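Local coordinates for uncharacterized protein (Bacteroides ovatus, PDB 4DQA) that is of unknown function but probably binds carbohydrate, pairing an E-set-like N-terminal domain with a concanavalin A-like lectin/glucanase domain, at residues P7-E12 against V43-S48. Residues are numbered along the deposited sequence; the frame is centred on the assembly and turned at random.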
ATOM      1  N   PRO A   7     -44.507   3.873 -18.426  1.00 47.48           N
ATOM      2  CA  PRO A   7     -43.338   3.023 -18.139  1.00 41.67           C
ATOM      3  C   PRO A   7     -42.028   3.766 -18.237  1.00 36.66           C
ATOM      4  O   PRO A   7     -41.934   4.765 -18.952  1.00 31.60           O
ATOM      5  CB  PRO A   7     -43.363   1.988 -19.251  1.00 41.75           C
ATOM      6  CG  PRO A   7     -43.985   2.735 -20.432  1.00 47.23           C
ATOM      7  CD  PRO A   7     -44.972   3.740 -19.819  1.00 52.57           C
ATOM      8  N   LYS A   8     -41.016   3.239 -17.557  1.00 28.97           N
ATOM      9  CA  LYS A   8     -39.733   3.919 -17.423  1.00 25.01           C
ATOM     10  C   LYS A   8     -38.586   2.995 -17.784  1.00 25.78           C
ATOM     11  O   LYS A   8     -38.687   1.774 -17.677  1.00 27.15           O
ATOM     12  CB  LYS A   8     -39.545   4.403 -15.986  1.00 28.90           C
ATOM     13  CG  LYS A   8     -40.519   5.524 -15.593  1.00 34.94           C
ATOM     14  CD  LYS A   8     -40.207   6.067 -14.206  1.00 40.24           C
ATOM     15  CE  LYS A   8     -41.040   7.314 -13.884  1.00 48.03           C
ATOM     16  NZ  LYS A   8     -42.508   7.045 -13.930  1.00 55.30           N
ATOM     17  N   VAL A   9     -37.473   3.600 -18.179  1.00 22.81           N
ATOM     18  CA  VAL A   9     -36.254   2.861 -18.486  1.00 20.91           C
ATOM     19  C   VAL A   9     -35.319   2.895 -17.277  1.00 20.30           C
ATOM     20  O   VAL A   9     -35.207   3.917 -16.609  1.00 22.90           O
ATOM     21  CB  VAL A   9     -35.577   3.480 -19.724  1.00 22.71           C
ATOM     22  CG1 VAL A   9     -34.170   2.946 -19.917  1.00 22.29           C
ATOM     23  CG2 VAL A   9     -36.434   3.204 -20.961  1.00 23.01           C
ATOM     24  N   TYR A  10     -34.689   1.761 -16.988  1.00 20.72           N
ATOM     25  CA  TYR A  10     -33.802   1.655 -15.847  1.00 20.12           C
ATOM     26  C   TYR A  10     -32.834   0.506 -16.033  1.00 18.51           C
ATOM     27  O   TYR A  10     -32.918  -0.244 -17.003  1.00 21.01           O
ATOM     28  CB  TYR A  10     -34.616   1.477 -14.554  1.00 23.55           C
ATOM     29  CG  TYR A  10     -35.282   0.135 -14.372  1.00 25.71           C
ATOM     30  CD1 TYR A  10     -36.433  -0.200 -15.083  1.00 26.14           C
ATOM     31  CD2 TYR A  10     -34.784  -0.791 -13.456  1.00 26.99           C
ATOM     32  CE1 TYR A  10     -37.043  -1.433 -14.905  1.00 26.21           C
ATOM     33  CE2 TYR A  10     -35.388  -2.014 -13.283  1.00 30.29           C
ATOM     34  CZ  TYR A  10     -36.521  -2.325 -13.997  1.00 29.53           C
ATOM     35  OH  TYR A  10     -37.123  -3.544 -13.816  1.00 35.53           O
ATOM     36  N   PHE A  11     -31.907   0.374 -15.092  1.00 19.57           N
ATOM     37  CA  PHE A  11     -30.998  -0.760 -15.058  1.00 21.79           C
ATOM     38  C   PHE A  11     -31.426  -1.823 -14.039  1.00 24.20           C
ATOM     39  O   PHE A  11     -31.642  -1.507 -12.884  1.00 27.41           O
ATOM     40  CB  PHE A  11     -29.598  -0.271 -14.708  1.00 22.02           C
ATOM     41  CG  PHE A  11     -28.901   0.462 -15.827  1.00 18.21           C
ATOM     42  CD1 PHE A  11     -28.536  -0.205 -16.966  1.00 16.91           C
ATOM     43  CD2 PHE A  11     -28.571   1.807 -15.704  1.00 17.68           C
ATOM     44  CE1 PHE A  11     -27.853   0.457 -17.969  1.00 16.70           C
ATOM     45  CE2 PHE A  11     -27.887   2.471 -16.706  1.00 16.41           C
ATOM     46  CZ  PHE A  11     -27.519   1.771 -17.834  1.00 16.62           C
ATOM     47  N   GLU A  12     -31.532  -3.069 -14.487  1.00 28.54           N
ATOM     48  CA  GLU A  12     -32.079  -4.174 -13.677  1.00 33.31           C
ATOM     49  C   GLU A  12     -31.120  -4.562 -12.582  1.00 37.08           C
ATOM     50  O   GLU A  12     -31.527  -4.833 -11.450  1.00 45.11           O
ATOM     51  CB  GLU A  12     -32.326  -5.385 -14.574  1.00 32.46           C
ATOM     52  CG  GLU A  12     -32.958  -6.580 -13.901  1.00 36.41           C
ATOM     53  CD  GLU A  12     -33.325  -7.630 -14.919  1.00 43.28           C
ATOM     54  OE1 GLU A  12     -32.427  -8.375 -15.371  1.00 54.42           O
ATOM     55  OE2 GLU A  12     -34.508  -7.690 -15.292  1.00 43.04           O
ATOM     56  N   VAL A  43     -38.956   1.855 -27.909  1.00 23.37           N
ATOM     57  CA  VAL A  43     -38.458   2.844 -26.976  1.00 22.84           C
ATOM     58  C   VAL A  43     -36.966   3.030 -27.230  1.00 21.20           C
ATOM     59  O   VAL A  43     -36.184   2.067 -27.191  1.00 21.65           O
ATOM     60  CB  VAL A  43     -38.678   2.397 -25.526  1.00 24.02           C
ATOM     61  CG1 VAL A  43     -37.879   3.240 -24.542  1.00 21.21           C
ATOM     62  CG2 VAL A  43     -40.173   2.453 -25.202  1.00 28.30           C
ATOM     63  N   ASP A  44     -36.573   4.264 -27.515  1.00 17.92           N
ATOM     64  CA  ASP A  44     -35.194   4.560 -27.826  1.00 19.33           C
ATOM     65  C   ASP A  44     -34.431   4.987 -26.588  1.00 18.41           C
ATOM     66  O   ASP A  44     -34.958   5.695 -25.728  1.00 20.35           O
ATOM     67  CB  ASP A  44     -35.119   5.647 -28.880  1.00 18.02           C
ATOM     68  CG  ASP A  44     -35.741   5.206 -30.187  1.00 22.62           C
ATOM     69  OD1 ASP A  44     -35.350   4.110 -30.661  1.00 26.01           O
ATOM     70  OD2 ASP A  44     -36.621   5.928 -30.720  1.00 26.84           O
ATOM     71  N   VAL A  45     -33.193   4.522 -26.482  1.00 16.73           N
ATOM     72  CA  VAL A  45     -32.358   4.857 -25.327  1.00 17.00           C
ATOM     73  C   VAL A  45     -30.973   5.271 -25.764  1.00 14.83           C
ATOM     74  O   VAL A  45     -30.566   5.080 -26.921  1.00 16.24           O
ATOM     75  CB  VAL A  45     -32.257   3.685 -24.316  1.00 17.45           C
ATOM     76  CG1 VAL A  45     -33.632   3.273 -23.792  1.00 17.92           C
ATOM     77  CG2 VAL A  45     -31.510   2.486 -24.924  1.00 20.33           C
ATOM     78  N   SER A  46     -30.245   5.886 -24.851  1.00 15.23           N
ATOM     79  CA  SER A  46     -28.846   6.169 -25.104  1.00 13.78           C
ATOM     80  C   SER A  46     -28.092   6.173 -23.800  1.00 14.56           C
ATOM     81  O   SER A  46     -28.692   6.134 -22.721  1.00 14.56           O
ATOM     82  CB  SER A  46     -28.656   7.489 -25.835  1.00 14.82           C
ATOM     83  OG  SER A  46     -28.944   8.601 -24.984  1.00 14.92           O
ATOM     84  N   TYR A  47     -26.778   6.225 -23.898  1.00 13.69           N
ATOM     85  CA  TYR A  47     -25.930   6.080 -22.727  1.00 12.69           C
ATOM     86  C   TYR A  47     -24.849   7.132 -22.664  1.00 15.30           C
ATOM     87  O   TYR A  47     -24.410   7.682 -23.683  1.00 15.32           O
ATOM     88  CB  TYR A  47     -25.282   4.686 -22.730  1.00 13.33           C
ATOM     89  CG  TYR A  47     -26.287   3.559 -22.764  1.00 12.87           C
ATOM     90  CD1 TYR A  47     -26.936   3.157 -21.599  1.00 13.79           C
ATOM     91  CD2 TYR A  47     -26.612   2.901 -23.945  1.00 15.57           C
ATOM     92  CE1 TYR A  47     -27.871   2.156 -21.615  1.00 14.94           C
ATOM     93  CE2 TYR A  47     -27.542   1.877 -23.963  1.00 15.99           C
ATOM     94  CZ  TYR A  47     -28.170   1.512 -22.791  1.00 15.03           C
ATOM     95  OH  TYR A  47     -29.101   0.488 -22.815  1.00 16.95           O
ATOM     96  N   SER A  48     -24.375   7.376 -21.453  1.00 15.38           N
ATOM     97  CA  SER A  48     -23.236   8.252 -21.257  1.00 15.78           C
ATOM     98  C   SER A  48     -22.510   7.857 -19.990  1.00 15.68           C
ATOM     99  O   SER A  48     -23.061   7.159 -19.142  1.00 17.33           O
ATOM    100  CB  SER A  48     -23.679   9.699 -21.136  1.00 17.36           C
ATOM    101  OG  SER A  48     -24.489   9.881 -19.974  1.00 18.42           O
TER
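Val9, on the short strand 8-10, packs against Val43 and Val45 of strand 43-49, and Phe11 meets Tyr47, across the interior of a beta-sandwich in the N-terminal, E-set-like domain. No hydrogen bond links the segments, and Val9 CA and Val45 CA, the nearest such pair, are 8.1 Å apart, so the strands are not paired. Strand 8-10 pairs instead with 27-35 and 121-122, and strand 43-49 with 80-83 and 107-117, in different sheets; the CB atoms of Val9, Val43 and Val45 point across between them. The end-to-end directions of 9-11 and 43-47 differ by 46°, so the segments do not run parallel.

Both methyls of Val9 reach Val45, and CG2 also reaches Val43. With chi1 168°, CG1 lies anti to the backbone N and reaches Val45 CG1 at 3.9 Å, whereas Val9 CG2 meets Val43 CG1, also at 3.9 Å. Val9 CG2 is 4.0 Å from Val45 CG1. Val9 and Val43 pass alongside each other in opposite senses.

The side chains of Leu31, on strand 27-35, and Val115, on strand 107-117, each touch both Phe11 and Tyr47. The Tyr47 hydroxyl is hydrogen-bonded to Ser33 OG, on the facing sheet. Between the rings the approach is oblique at Phe11 but edge-on at Tyr47: Phe11 CZ lies near the tyrosine plane, 3.8 Å from Tyr47 CE1 and 4.1 Å from Tyr47 CD1.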